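Long-range contacts in putative isohexenylglutaconyl-CoA hydratase (Pseudomonas aeruginosa, PDB 4ZU2), which probably hydrates isohexenylglutaconyl-CoA during the breakdown of acyclic terpenes such as citronellate, acting as a crotonase-family enzyme: residues T86-F91 with P146-P151; L18-N23 with G37-V42; G92-E97 with F118-V123. One frame throughout, in Å; residues are numbered along the deposited sequence.

Contact 1 (T86-F91 with P146-P151); sequences TLNRAF and PAQIAP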
loop_
_atom_site.group_PDB
_atom_site.type_symbol
_atom_site.label_atom_id
_atom_site.label_comp_id
_atom_site.label_asym_id
_atom_site.label_seq_id
_atom_site.Cartn_x
_atom_site.Cartn_y
_atom_site.Cartn_z
ATOM N N THR A 86 4.651 -21.142 -21.583
ATOM C CA THR A 86 4.093 -20.281 -22.626
ATOM C C THR A 86 2.622 -19.927 -22.393
ATOM O O THR A 86 2.194 -18.800 -22.639
ATOM C CB THR A 86 4.225 -20.962 -23.995
ATOM O OG1 THR A 86 5.565 -20.875 -24.444
ATOM C CG2 THR A 86 3.396 -20.305 -24.990
ATOM N N LEU A 87 1.859 -20.905 -21.924
ATOM C CA LEU A 87 0.443 -20.722 -21.597
ATOM C C LEU A 87 0.207 -19.931 -20.299
ATOM O O LEU A 87 -0.699 -19.092 -20.286
ATOM C CB LEU A 87 -0.283 -22.091 -21.550
ATOM C CG LEU A 87 -0.297 -22.902 -22.864
ATOM C CD1 LEU A 87 -0.700 -24.389 -22.685
ATOM C CD2 LEU A 87 -1.244 -22.278 -23.849
ATOM N N ASN A 88 0.974 -20.200 -19.225
ATOM C CA ASN A 88 0.972 -19.337 -18.008
ATOM C C ASN A 88 1.375 -17.874 -18.343
ATOM O O ASN A 88 0.696 -16.941 -17.969
ATOM C CB ASN A 88 1.868 -19.919 -16.891
ATOM C CG ASN A 88 1.742 -19.180 -15.561
ATOM O OD1 ASN A 88 2.701 -18.574 -15.071
ATOM N ND2 ASN A 88 0.562 -19.251 -14.950
ATOM N N ARG A 89 2.440 -17.680 -19.119
ATOM C CA ARG A 89 2.814 -16.317 -19.496
ATOM C C ARG A 89 1.727 -15.591 -20.294
ATOM O O ARG A 89 1.493 -14.396 -20.085
ATOM C CB ARG A 89 4.128 -16.251 -20.281
ATOM C CG ARG A 89 4.551 -14.815 -20.542
ATOM C CD ARG A 89 4.800 -14.107 -19.244
ATOM N NE ARG A 89 5.297 -12.744 -19.372
ATOM C CZ ARG A 89 4.517 -11.677 -19.495
ATOM N NH1 ARG A 89 3.196 -11.820 -19.521
ATOM N NH2 ARG A 89 5.059 -10.468 -19.573
ATOM N N ALA A 90 1.048 -16.303 -21.202
ATOM C CA ALA A 90 -0.090 -15.704 -21.902
ATOM C C ALA A 90 -1.257 -15.332 -20.954
ATOM O O ALA A 90 -1.979 -14.396 -21.222
ATOM C CB ALA A 90 -0.587 -16.590 -23.053
ATOM N N PHE A 91 -1.429 -16.040 -19.845
ATOM C CA PHE A 91 -2.445 -15.638 -18.892
ATOM C C PHE A 91 -1.878 -14.373 -18.177
ATOM O O PHE A 91 -2.617 -13.483 -17.765
ATOM C CB PHE A 91 -2.841 -16.768 -17.928
ATOM C CG PHE A 91 -3.600 -16.273 -16.696
ATOM C CD1 PHE A 91 -4.826 -15.638 -16.820
ATOM C CD2 PHE A 91 -3.051 -16.381 -15.432
ATOM C CE1 PHE A 91 -5.494 -15.160 -15.716
ATOM C CE2 PHE A 91 -3.728 -15.877 -14.317
ATOM C CZ PHE A 91 -4.964 -15.289 -14.474
ATOM N N PRO A 146 0.814 -19.121 -7.529
ATOM C CA PRO A 146 0.052 -18.045 -8.157
ATOM C C PRO A 146 1.064 -17.063 -8.831
ATOM O O PRO A 146 1.236 -15.948 -8.381
ATOM C CB PRO A 146 -0.724 -17.421 -6.969
ATOM C CG PRO A 146 0.183 -17.660 -5.740
ATOM C CD PRO A 146 1.024 -18.906 -6.085
ATOM N N ALA A 147 1.756 -17.552 -9.865
ATOM C CA ALA A 147 3.003 -16.950 -10.384
ATOM C C ALA A 147 2.795 -15.638 -11.102
ATOM O O ALA A 147 3.459 -14.641 -10.791
ATOM C CB ALA A 147 3.690 -17.901 -11.301
ATOM N N GLN A 148 1.858 -15.638 -12.054
ATOM C CA GLN A 148 1.492 -14.422 -12.769
ATOM C C GLN A 148 0.656 -13.523 -11.855
ATOM O O GLN A 148 0.640 -12.321 -12.038
ATOM C CB GLN A 148 0.652 -14.709 -14.012
ATOM C CG GLN A 148 1.261 -15.619 -15.032
ATOM C CD GLN A 148 2.523 -15.036 -15.619
ATOM O OE1 GLN A 148 2.500 -13.993 -16.256
ATOM N NE2 GLN A 148 3.632 -15.690 -15.368
ATOM N N ILE A 149 -0.098 -14.117 -10.927
ATOM C CA ILE A 149 -0.917 -13.317 -10.002
ATOM C C ILE A 149 -0.073 -12.452 -9.063
ATOM O O ILE A 149 -0.499 -11.331 -8.702
ATOM C CB ILE A 149 -1.848 -14.239 -9.198
ATOM C CG1 ILE A 149 -2.915 -14.844 -10.130
ATOM C CG2 ILE A 149 -2.515 -13.569 -8.089
ATOM C CD1 ILE A 149 -3.451 -16.098 -9.623
ATOM N N ALA A 150 1.084 -12.972 -8.642
ATOM C CA ALA A 150 1.839 -12.393 -7.521
ATOM C C ALA A 150 1.967 -10.859 -7.576
ATOM O O ALA A 150 1.610 -10.149 -6.644
ATOM C CB ALA A 150 3.205 -13.011 -7.408
ATOM N N PRO A 151 2.472 -10.342 -8.680
ATOM C CA PRO A 151 2.670 -8.893 -8.775
ATOM C C PRO A 151 1.370 -8.096 -8.767
ATOM O O PRO A 151 1.334 -6.997 -8.267
ATOM C CB PRO A 151 3.402 -8.742 -10.112
ATOM C CG PRO A 151 3.228 -9.974 -10.818
ATOM C CD PRO A 151 3.048 -11.042 -9.826
#
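Gln-148 lays its amide against the 86-91 part of helix 81-99, and Asn-88 receives it. Gln-148 NE2 donates to Asn-88 OD1 across 3.0 Å, but the bond is bent, 137° at the hydrogen. The N-H arrives from above the Asn-88 carbonyl plane, 48° out of it, rather than along a lone pair. The two side chains slide past each other in opposite directions with their amide planes at right angles; Gln-148 CG lies 3.3 Å from Asn-88 OD1 and 3.3 Å from the backbone Asn-88 O. A bend in the middle of the glutamine chain, chi2 -63°, folds the amide over that backbone carbonyl. Its other end, Gln-148 OE1, sits 3.8 Å from Arg-89 CD.

One helical turn on from Asn-88, Phe-91 closes the apolar flank. Its CE2 meets Ile-149 CG1 near the ring plane at 4.4 Å, while its CD2 is 4.3 Å from Gln-148 CB, so the ring edge touches Ile-149 and the ring also nears the base of the glutamine side chain.

In the crotonase fold the C-terminal helices pack between subunits of a trimer, and this contact lies against such an interface. Gln-148 NE2 also donates to Leu-231 O of the second subunit, so two carbonyl oxygens grip the one amide nitrogen and help fix which way round the group lies.

Arg-89 looks outward for its main partners. Its NE forms a salt bridge with Asp-232 of the second subunit, and its NH2 is shared between Gly-228 O of that subunit and Glu-96 of its own chain.

Contact 2 (L18-N23 with G37-V42); sequences LRITLN and GELRAV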
loop_
_atom_site.group_PDB
_atom_site.type_symbol
_atom_site.label_atom_id
_atom_site.label_comp_id
_atom_site.label_asym_id
_atom_site.label_seq_id
_atom_site.Cartn_x
_atom_site.Cartn_y
_atom_site.Cartn_z
ATOM N N LEU A 18 -19.346 -1.898 -22.655
ATOM C CA LEU A 18 -19.263 -3.285 -23.157
ATOM C C LEU A 18 -19.270 -4.242 -21.952
ATOM O O LEU A 18 -18.317 -4.282 -21.177
ATOM C CB LEU A 18 -18.036 -3.497 -24.040
ATOM C CG LEU A 18 -17.686 -4.943 -24.473
ATOM C CD1 LEU A 18 -18.816 -5.609 -25.247
ATOM C CD2 LEU A 18 -16.440 -4.938 -25.321
ATOM N N ARG A 19 -20.379 -4.946 -21.758
ATOM C CA ARG A 19 -20.458 -5.996 -20.754
ATOM C C ARG A 19 -19.905 -7.304 -21.305
ATOM O O ARG A 19 -20.242 -7.687 -22.417
ATOM C CB ARG A 19 -21.895 -6.230 -20.359
ATOM C CG ARG A 19 -22.385 -5.233 -19.375
ATOM C CD ARG A 19 -23.403 -4.271 -20.015
ATOM N NE ARG A 19 -23.949 -3.244 -19.115
ATOM C CZ ARG A 19 -24.434 -3.457 -17.891
ATOM N NH1 ARG A 19 -24.455 -4.654 -17.322
ATOM N NH2 ARG A 19 -24.906 -2.450 -17.202
ATOM N N ILE A 20 -19.109 -8.004 -20.504
ATOM C CA ILE A 20 -18.433 -9.230 -20.949
ATOM C C ILE A 20 -18.678 -10.294 -19.906
ATOM O O ILE A 20 -18.300 -10.124 -18.748
ATOM C CB ILE A 20 -16.900 -9.040 -21.077
ATOM C CG1 ILE A 20 -16.554 -7.813 -21.948
ATOM C CG2 ILE A 20 -16.234 -10.337 -21.619
ATOM C CD1 ILE A 20 -15.138 -7.391 -21.846
ATOM N N THR A 21 -19.312 -11.396 -20.298
ATOM C CA THR A 21 -19.682 -12.410 -19.312
ATOM C C THR A 21 -18.914 -13.692 -19.568
ATOM O O THR A 21 -18.872 -14.214 -20.673
ATOM C CB THR A 21 -21.217 -12.633 -19.226
ATOM O OG1 THR A 21 -21.839 -11.405 -18.852
ATOM C CG2 THR A 21 -21.575 -13.672 -18.175
ATOM N N LEU A 22 -18.245 -14.153 -18.534
ATOM C CA LEU A 22 -17.511 -15.389 -18.632
ATOM C C LEU A 22 -18.588 -16.457 -18.541
ATOM O O LEU A 22 -19.413 -16.469 -17.605
ATOM C CB LEU A 22 -16.499 -15.534 -17.484
ATOM C CG LEU A 22 -15.625 -14.305 -17.160
ATOM C CD1 LEU A 22 -14.700 -14.579 -15.987
ATOM C CD2 LEU A 22 -14.872 -13.859 -18.347
ATOM N N ASN A 23 -18.579 -17.329 -19.526
ATOM C CA ASN A 23 -19.722 -18.155 -19.813
ATOM C C ASN A 23 -19.357 -19.621 -20.040
ATOM O O ASN A 23 -19.478 -20.142 -21.137
ATOM C CB ASN A 23 -20.414 -17.546 -21.050
ATOM C CG ASN A 23 -21.813 -18.089 -21.276
ATOM O OD1 ASN A 23 -22.267 -18.148 -22.403
ATOM N ND2 ASN A 23 -22.496 -18.477 -20.215
ATOM N N GLY A 37 -7.706 -16.502 -24.710
ATOM C CA GLY A 37 -7.552 -16.006 -26.066
ATOM C C GLY A 37 -8.662 -15.021 -26.422
ATOM O O GLY A 37 -8.411 -13.966 -26.964
ATOM N N GLU A 38 -9.902 -15.367 -26.094
ATOM C CA GLU A 38 -11.009 -14.538 -26.505
ATOM C C GLU A 38 -11.006 -13.219 -25.739
ATOM O O GLU A 38 -11.384 -12.193 -26.288
ATOM C CB GLU A 38 -12.368 -15.287 -26.395
ATOM C CG GLU A 38 -12.468 -16.452 -27.422
ATOM C CD GLU A 38 -13.772 -17.262 -27.332
ATOM O OE1 GLU A 38 -14.454 -17.176 -26.289
ATOM O OE2 GLU A 38 -14.098 -18.001 -28.295
ATOM N N LEU A 39 -10.602 -13.256 -24.476
ATOM C CA LEU A 39 -10.652 -12.064 -23.652
ATOM C C LEU A 39 -9.631 -11.075 -24.157
ATOM O O LEU A 39 -9.865 -9.868 -24.142
ATOM C CB LEU A 39 -10.324 -12.382 -22.225
ATOM C CG LEU A 39 -11.445 -13.011 -21.443
ATOM C CD1 LEU A 39 -10.845 -13.712 -20.202
ATOM C CD2 LEU A 39 -12.496 -12.027 -21.038
ATOM N N ARG A 40 -8.510 -11.626 -24.620
ATOM C CA ARG A 40 -7.397 -10.833 -25.097
ATOM C C ARG A 40 -7.773 -10.195 -26.405
ATOM O O ARG A 40 -7.391 -9.045 -26.684
ATOM C CB ARG A 40 -6.133 -11.700 -25.259
ATOM C CG ARG A 40 -5.534 -12.104 -23.942
ATOM C CD ARG A 40 -4.243 -12.864 -24.113
ATOM N NE ARG A 40 -3.169 -11.978 -24.546
ATOM C CZ ARG A 40 -2.037 -12.400 -25.097
ATOM N NH1 ARG A 40 -1.859 -13.670 -25.282
ATOM N NH2 ARG A 40 -1.099 -11.558 -25.493
ATOM N N ALA A 41 -8.518 -10.948 -27.207
ATOM C CA ALA A 41 -8.957 -10.471 -28.523
ATOM C C ALA A 41 -9.944 -9.343 -28.397
ATOM O O ALA A 41 -9.884 -8.385 -29.156
ATOM C CB ALA A 41 -9.589 -11.622 -29.343
ATOM N N VAL A 42 -10.884 -9.482 -27.463
ATOM C CA VAL A 42 -11.857 -8.447 -27.168
ATOM C C VAL A 42 -11.185 -7.176 -26.619
ATOM O O VAL A 42 -11.529 -6.071 -27.018
ATOM C CB VAL A 42 -12.936 -8.952 -26.168
ATOM C CG1 VAL A 42 -13.758 -7.800 -25.625
ATOM C CG2 VAL A 42 -13.862 -9.969 -26.823
#
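Ile-20 sits in the middle of the strand and reaches two residues of the helix, Leu-39 and Val-42, with its two branches. Its CB projects from the strand toward helix 33-47, and there the chain divides. The short branch, CG2, lies anti to the backbone N and ends against Leu-39 CD2 at 4.1 Å. The longer branch leaves CB beside the backbone N (chi1 -52°), and the next bond, CG1 to CD1, runs on extended (chi2 166°). That carries CD1 to Val-42 CG1 at 4.0 Å, with the two side chains sliding past each other in opposite directions. One isoleucine thus spans successive turns of the helix.

The neighbours on the strand fill in on either side of it. Leu-18 CD2 touches the same methyl, Val-42 CG1, at 3.9 Å, so this one branch of the valine sits against both residues. At the other end Leu-22 CD2 meets Leu-39 CD2 at 4.0 Å, the two leucines crossing at about a right angle; that leucine methyl is likewise shared, between Leu-22 and Ile-20. Every contact across the segments is methyl against methyl, and all five residues are buried.

The short axes run almost antiparallel, 174° apart, with a closest approach of 11.1 Å, as fits a helix returning across the face of the sheet. This is the first half of a beta-alpha-beta unit: strand 17-22, helix 33-47, strand 54-59. In the sheet, strand 17-22 lies between strand 9-14, its antiparallel neighbour, and strand 54-59, its parallel one. Leu-9 of the edge strand touches both Leu-22 and Leu-39, while on the helix side Leu-39 and Arg-40 meet Leu-94 of helix 81-99.

Contact 3 (G92-E97 with F118-V123); sequences GSLLEE and FGLACV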
loop_
_atom_site.group_PDB
_atom_site.type_symbol
_atom_site.label_atom_id
_atom_site.label_comp_id
_atom_site.label_asym_id
_atom_site.label_seq_id
_atom_site.Cartn_x
_atom_site.Cartn_y
_atom_site.Cartn_z
ATOM N N GLY A 92 -0.564 -14.255 -18.102
ATOM C CA GLY A 92 0.019 -13.037 -17.561
ATOM C C GLY A 92 -0.190 -11.865 -18.515
ATOM O O GLY A 92 -0.396 -10.730 -18.081
ATOM N N SER A 93 -0.133 -12.136 -19.812
ATOM C CA SER A 93 -0.401 -11.094 -20.793
ATOM C C SER A 93 -1.845 -10.635 -20.704
ATOM O O SER A 93 -2.104 -9.454 -20.875
ATOM C CB SER A 93 -0.090 -11.554 -22.208
ATOM O OG SER A 93 1.245 -11.951 -22.319
ATOM N N LEU A 94 -2.789 -11.534 -20.420
ATOM C CA LEU A 94 -4.186 -11.088 -20.246
ATOM C C LEU A 94 -4.288 -10.085 -19.094
ATOM O O LEU A 94 -4.970 -9.111 -19.213
ATOM C CB LEU A 94 -5.148 -12.249 -20.008
ATOM C CG LEU A 94 -6.504 -11.922 -19.371
ATOM C CD1 LEU A 94 -7.274 -10.897 -20.145
ATOM C CD2 LEU A 94 -7.348 -13.187 -19.295
ATOM N N LEU A 95 -3.601 -10.347 -17.978
ATOM C CA LEU A 95 -3.724 -9.514 -16.792
ATOM C C LEU A 95 -3.085 -8.169 -17.067
ATOM O O LEU A 95 -3.566 -7.130 -16.611
ATOM C CB LEU A 95 -3.083 -10.175 -15.546
ATOM C CG LEU A 95 -3.625 -11.515 -15.016
ATOM C CD1 LEU A 95 -2.751 -12.078 -13.843
ATOM C CD2 LEU A 95 -5.095 -11.434 -14.606
ATOM N N GLU A 96 -2.028 -8.188 -17.865
ATOM C CA GLU A 96 -1.315 -6.963 -18.179
ATOM C C GLU A 96 -2.193 -6.048 -18.998
ATOM O O GLU A 96 -2.242 -4.838 -18.742
ATOM C CB GLU A 96 -0.038 -7.230 -18.983
ATOM C CG GLU A 96 1.086 -7.773 -18.177
ATOM C CD GLU A 96 2.397 -7.873 -18.980
ATOM O OE1 GLU A 96 3.263 -6.981 -18.764
ATOM O OE2 GLU A 96 2.550 -8.850 -19.790
ATOM N N GLU A 97 -2.849 -6.635 -19.995
ATOM C CA GLU A 97 -3.655 -5.894 -20.957
ATOM C C GLU A 97 -5.043 -5.516 -20.418
ATOM O O GLU A 97 -5.678 -4.577 -20.916
ATOM C CB GLU A 97 -3.757 -6.659 -22.266
ATOM C CG GLU A 97 -2.396 -7.024 -22.940
ATOM C CD GLU A 97 -2.436 -8.342 -23.792
ATOM O OE1 GLU A 97 -3.509 -8.919 -23.999
ATOM O OE2 GLU A 97 -1.389 -8.794 -24.272
ATOM N N PHE A 118 -9.337 -14.829 -9.060
ATOM C CA PHE A 118 -8.889 -13.833 -8.059
ATOM C C PHE A 118 -7.887 -12.903 -8.773
ATOM O O PHE A 118 -7.903 -11.694 -8.587
ATOM C CB PHE A 118 -8.307 -14.631 -6.879
ATOM C CG PHE A 118 -7.605 -13.851 -5.824
ATOM C CD1 PHE A 118 -6.519 -13.027 -6.101
ATOM C CD2 PHE A 118 -7.951 -14.038 -4.515
ATOM C CE1 PHE A 118 -5.867 -12.339 -5.087
ATOM C CE2 PHE A 118 -7.295 -13.336 -3.496
ATOM C CZ PHE A 118 -6.248 -12.504 -3.786
ATOM N N GLY A 119 -7.091 -13.458 -9.684
ATOM C CA GLY A 119 -6.267 -12.646 -10.573
ATOM C C GLY A 119 -6.939 -11.534 -11.364
ATOM O O GLY A 119 -6.487 -10.384 -11.363
ATOM N N LEU A 120 -8.000 -11.855 -12.077
ATOM C CA LEU A 120 -8.730 -10.831 -12.835
ATOM C C LEU A 120 -9.349 -9.743 -11.967
ATOM O O LEU A 120 -9.465 -8.623 -12.394
ATOM C CB LEU A 120 -9.895 -11.447 -13.588
ATOM C CG LEU A 120 -9.638 -12.439 -14.702
ATOM C CD1 LEU A 120 -10.985 -12.957 -15.189
ATOM C CD2 LEU A 120 -8.882 -11.757 -15.837
ATOM N N ALA A 121 -9.844 -10.120 -10.802
ATOM C CA ALA A 121 -10.450 -9.153 -9.872
ATOM C C ALA A 121 -9.405 -8.069 -9.499
ATOM O O ALA A 121 -9.715 -6.895 -9.336
ATOM C CB ALA A 121 -10.953 -9.880 -8.630
ATOM N N CYS A 122 -8.160 -8.502 -9.404
ATOM C CA CYS A 122 -7.076 -7.684 -8.903
ATOM C C CYS A 122 -6.664 -6.615 -9.880
ATOM O O CYS A 122 -5.897 -5.745 -9.521
ATOM C CB CYS A 122 -5.861 -8.560 -8.598
ATOM S SG CYS A 122 -5.891 -9.497 -7.087
ATOM N N VAL A 123 -7.144 -6.693 -11.118
ATOM C CA VAL A 123 -6.767 -5.709 -12.134
ATOM C C VAL A 123 -7.936 -4.843 -12.612
ATOM O O VAL A 123 -7.844 -4.143 -13.635
ATOM C CB VAL A 123 -6.039 -6.362 -13.339
ATOM C CG1 VAL A 123 -4.879 -7.219 -12.839
ATOM C CG2 VAL A 123 -6.976 -7.166 -14.184
#
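Leu-94 is the first residue of helix 81-99 in this stretch to touch Leu-120: the CD2 methyls of Leu-94 and Leu-120 are 4.0 Å apart, and the two side chains cross at about a right angle. The next residue does more. Leu-95 also brings its CD2 to Leu-120 CD2, again at 4.0 Å, so one methyl of Leu-120 is met by both leucines. The same Leu-95 methyl also presses on the opposite backbone, 3.7 Å from Gly-119 O and 3.9 Å from Leu-120 N. Leu-95 CG stands anti to its carbonyl carbon (chi1 -62°); CD1 carries the chain on extended, and it is the other branch, CD2, that meets Gly-119, which offers only main chain.

Segment 92-97 packs here on helix 116-121; as in crotonases generally, the glycine-rich turn at the start of that helix probably supplies one of the two oxyanion-hole N-H groups for the CoA thioester. Phe-152 of helix 149-157 packs on both Leu-95 and Val-123.

The carbonyl of Leu-95 has an apolar neighbour: Leu-95 O lies 4.0 Å from Val-123 CG1, while Leu-95 CB is 4.4 Å from that methyl. Val-123 follows helix 116-121. Beyond Leu-95, the helix turns Glu-97 elsewhere, to a salt bridge with Arg-40 of helix 33-47.

In the fold
Contacts 2 and 3 are buried and wholly free of hydrogen bonds between their segments, whereas contact 1 lies further from the centre of the chain, against the second subunit, and mixes an amide pair with an aromatic edge. Contacts 1 and 3 use successive parts of helix 81-99, their centres about 9 Å apart; contact 2 belongs to the sheet and the helix beside it. Salt bridges run from contact 3 to both of the others, and leucines of contacts 2 and 3 meet in the core, so the two apolar contacts touch.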